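Local coordinates for phosphoglycerate dehydrogenase (Lactobacillus plantarum, PDB 3EVT), which probably oxidises D-3-phosphoglycerate with NAD as cofactor, the first step of serine synthesis, at residues 43-48 with 290-295. Numbering follows the deposited sequence.
Sequences VMYGNH and PIFAAN
Asn295 OD1, about one turn beyond the Phe292 that stacks on Tyr45, accepts two hydrogen bonds, from the backbone N atoms of Val306 and Arg307, while its ND2 donates to Gln66 OE1; an amide suits this buried spot because it can accept and donate at once. The contact itself is apolar. The Tyr45 and Phe292 rings form an offset stack, planes 18° apart and centroids 4.4 Å from each other, with Tyr45 CD1 lying over Phe292 CG at 3.6 Å; such flat rings let helix and sheet meet closely in a buried interface. Tyr45 CG is anti to the backbone N (chi1 177°), which lays the ring over Phe292. The strand itself points Tyr45 CB toward the helix, into a CH-pi contact 4.0 Å from the Phe292 centroid. Val43, beta-branched and at home in a strand, brings its methyl CG1 in the ring plane to the edge at Phe292 CE1, 3.8 Å away. Consistent with the two-domain D-2-hydroxyacid dehydrogenase fold, whose chain returns to its first domain near the C-terminus, helix 284-302 packs across one face of the five-stranded parallel sheet, Phe292 also touching Val4 and Gln66 on strands 3-6 and 64-66, either side of strand 41-45.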
ATOM      1  N   VAL A  43      20.042 -14.437  19.133  1.00 46.52           N
ATOM      2  CA  VAL A  43      19.141 -13.318  19.025  1.00 45.35           C
ATOM      3  C   VAL A  43      18.616 -12.902  20.418  1.00 45.54           C
ATOM      4  O   VAL A  43      18.439 -13.725  21.316  1.00 44.18           O
ATOM      5  CB  VAL A  43      17.968 -13.682  18.138  1.00 45.17           C
ATOM      6  CG1 VAL A  43      16.964 -12.531  18.083  1.00 43.76           C
ATOM      7  CG2 VAL A  43      18.485 -14.119  16.750  1.00 42.89           C
ATOM      8  N   MET A  44      18.388 -11.606  20.584  1.00 45.15           N
ATOM      9  CA  MET A  44      17.826 -11.112  21.800  1.00 45.55           C
ATOM     10  C   MET A  44      16.590 -10.303  21.446  1.00 45.29           C
ATOM     11  O   MET A  44      16.635  -9.366  20.623  1.00 44.82           O
ATOM     12  CB  MET A  44      18.895 -10.291  22.577  1.00 45.73           C
ATOM     13  CG  MET A  44      18.589 -10.053  24.087  1.00 48.11           C
ATOM     14  SD  MET A  44      19.905  -9.067  24.943  1.00 51.24           S
ATOM     15  CE  MET A  44      21.292  -9.822  24.124  1.00 30.58           C
ATOM     16  N   TYR A  45      15.466 -10.693  22.021  1.00 45.28           N
ATOM     17  CA  TYR A  45      14.273  -9.879  21.923  1.00 45.96           C
ATOM     18  C   TYR A  45      14.143  -9.028  23.206  1.00 46.17           C
ATOM     19  O   TYR A  45      13.868  -9.577  24.293  1.00 44.67           O
ATOM     20  CB  TYR A  45      13.083 -10.800  21.758  1.00 45.52           C
ATOM     21  CG  TYR A  45      11.760 -10.088  21.708  1.00 46.10           C
ATOM     22  CD1 TYR A  45      11.607  -8.888  21.023  1.00 46.38           C
ATOM     23  CD2 TYR A  45      10.642 -10.633  22.329  1.00 46.30           C
ATOM     24  CE1 TYR A  45      10.335  -8.229  20.975  1.00 45.11           C
ATOM     25  CE2 TYR A  45       9.397 -10.006  22.269  1.00 47.14           C
ATOM     26  CZ  TYR A  45       9.248  -8.815  21.593  1.00 44.87           C
ATOM     27  OH  TYR A  45       8.005  -8.230  21.610  1.00 48.33           O
ATOM     28  N   GLY A  46      14.406  -7.717  23.076  1.00 47.27           N
ATOM     29  CA  GLY A  46      14.430  -6.775  24.194  1.00 48.49           C
ATOM     30  C   GLY A  46      15.856  -6.604  24.677  1.00 51.36           C
ATOM     31  O   GLY A  46      16.637  -7.537  24.645  1.00 51.76           O
ATOM     32  N   ASN A  47      16.225  -5.413  25.128  1.00 53.20           N
ATOM     33  CA  ASN A  47      17.528  -5.226  25.761  1.00 55.30           C
ATOM     34  C   ASN A  47      17.510  -5.839  27.180  1.00 56.16           C
ATOM     35  O   ASN A  47      16.458  -5.972  27.776  1.00 56.71           O
ATOM     36  CB  ASN A  47      17.899  -3.731  25.738  1.00 55.01           C
ATOM     37  CG  ASN A  47      19.225  -3.403  26.465  1.00 57.08           C
ATOM     38  OD1 ASN A  47      20.210  -4.172  26.433  1.00 58.31           O
ATOM     39  ND2 ASN A  47      19.254  -2.224  27.098  1.00 56.85           N
ATOM     40  N   HIS A  48      18.669  -6.255  27.678  1.00 57.72           N
ATOM     41  CA  HIS A  48      18.770  -6.990  28.927  1.00 59.73           C
ATOM     42  C   HIS A  48      20.194  -6.850  29.460  1.00 61.12           C
ATOM     43  O   HIS A  48      21.122  -6.583  28.702  1.00 61.40           O
ATOM     44  CB  HIS A  48      18.447  -8.465  28.708  1.00 60.02           C
ATOM     45  CG  HIS A  48      18.256  -9.271  29.970  1.00 60.16           C
ATOM     46  ND1 HIS A  48      19.303  -9.840  30.661  1.00 58.00           N
ATOM     47  CD2 HIS A  48      17.127  -9.666  30.617  1.00 61.66           C
ATOM     48  CE1 HIS A  48      18.834 -10.513  31.701  1.00 59.56           C
ATOM     49  NE2 HIS A  48      17.515 -10.434  31.691  1.00 60.37           N
ATOM     50  N   PRO A 290       4.942  -7.883  16.295  1.00 44.87           N
ATOM     51  CA  PRO A 290       5.044  -8.100  14.832  1.00 43.33           C
ATOM     52  C   PRO A 290       6.342  -7.540  14.227  1.00 42.31           C
ATOM     53  O   PRO A 290       6.827  -8.086  13.217  1.00 41.42           O
ATOM     54  CB  PRO A 290       3.860  -7.314  14.278  1.00 42.53           C
ATOM     55  CG  PRO A 290       2.852  -7.284  15.387  1.00 44.89           C
ATOM     56  CD  PRO A 290       3.680  -7.204  16.664  1.00 44.37           C
ATOM     57  N   ILE A 291       6.879  -6.461  14.822  1.00 40.42           N
ATOM     58  CA  ILE A 291       8.174  -5.929  14.382  1.00 39.96           C
ATOM     59  C   ILE A 291       9.298  -6.975  14.544  1.00 39.42           C
ATOM     60  O   ILE A 291       9.978  -7.293  13.582  1.00 38.77           O
ATOM     61  CB  ILE A 291       8.555  -4.551  15.014  1.00 39.76           C
ATOM     62  CG1 ILE A 291       7.579  -3.470  14.538  1.00 40.66           C
ATOM     63  CG2 ILE A 291       9.986  -4.125  14.584  1.00 38.07           C
ATOM     64  CD1 ILE A 291       7.679  -2.115  15.335  1.00 36.46           C
ATOM     65  N   PHE A 292       9.457  -7.510  15.741  1.00 38.99           N
ATOM     66  CA  PHE A 292      10.351  -8.648  16.003  1.00 39.45           C
ATOM     67  C   PHE A 292      10.057  -9.895  15.129  1.00 39.30           C
ATOM     68  O   PHE A 292      10.954 -10.412  14.500  1.00 39.92           O
ATOM     69  CB  PHE A 292      10.275  -9.088  17.473  1.00 39.52           C
ATOM     70  CG  PHE A 292      11.163 -10.255  17.759  1.00 39.66           C
ATOM     71  CD1 PHE A 292      12.551 -10.124  17.589  1.00 37.31           C
ATOM     72  CD2 PHE A 292      10.630 -11.478  18.123  1.00 39.93           C
ATOM     73  CE1 PHE A 292      13.380 -11.201  17.802  1.00 42.01           C
ATOM     74  CE2 PHE A 292      11.442 -12.569  18.323  1.00 41.36           C
ATOM     75  CZ  PHE A 292      12.805 -12.441  18.170  1.00 43.35           C
ATOM     76  N   ALA A 293       8.812 -10.345  15.093  1.00 38.97           N
ATOM     77  CA  ALA A 293       8.414 -11.492  14.270  1.00 40.03           C
ATOM     78  C   ALA A 293       8.852 -11.341  12.799  1.00 40.59           C
ATOM     79  O   ALA A 293       9.420 -12.283  12.193  1.00 40.66           O
ATOM     80  CB  ALA A 293       6.859 -11.729  14.370  1.00 38.90           C
ATOM     81  N   ALA A 294       8.657 -10.149  12.242  1.00 40.64           N
ATOM     82  CA  ALA A 294       9.104  -9.876  10.840  1.00 40.69           C
ATOM     83  C   ALA A 294      10.609  -9.811  10.696  1.00 41.24           C
ATOM     84  O   ALA A 294      11.163 -10.436   9.785  1.00 42.39           O
ATOM     85  CB  ALA A 294       8.464  -8.588  10.298  1.00 41.79           C
ATOM     86  N   ASN A 295      11.295  -9.083  11.577  1.00 41.13           N
ATOM     87  CA  ASN A 295      12.759  -9.048  11.532  1.00 41.56           C
ATOM     88  C   ASN A 295      13.416 -10.422  11.783  1.00 42.94           C
ATOM     89  O   ASN A 295      14.442 -10.753  11.164  1.00 44.53           O
ATOM     90  CB  ASN A 295      13.324  -8.028  12.500  1.00 41.64           C
ATOM     91  CG  ASN A 295      13.276  -6.594  11.947  1.00 41.33           C
ATOM     92  OD1 ASN A 295      13.382  -6.387  10.736  1.00 42.73           O
ATOM     93  ND2 ASN A 295      13.157  -5.614  12.832  1.00 33.79           N
TER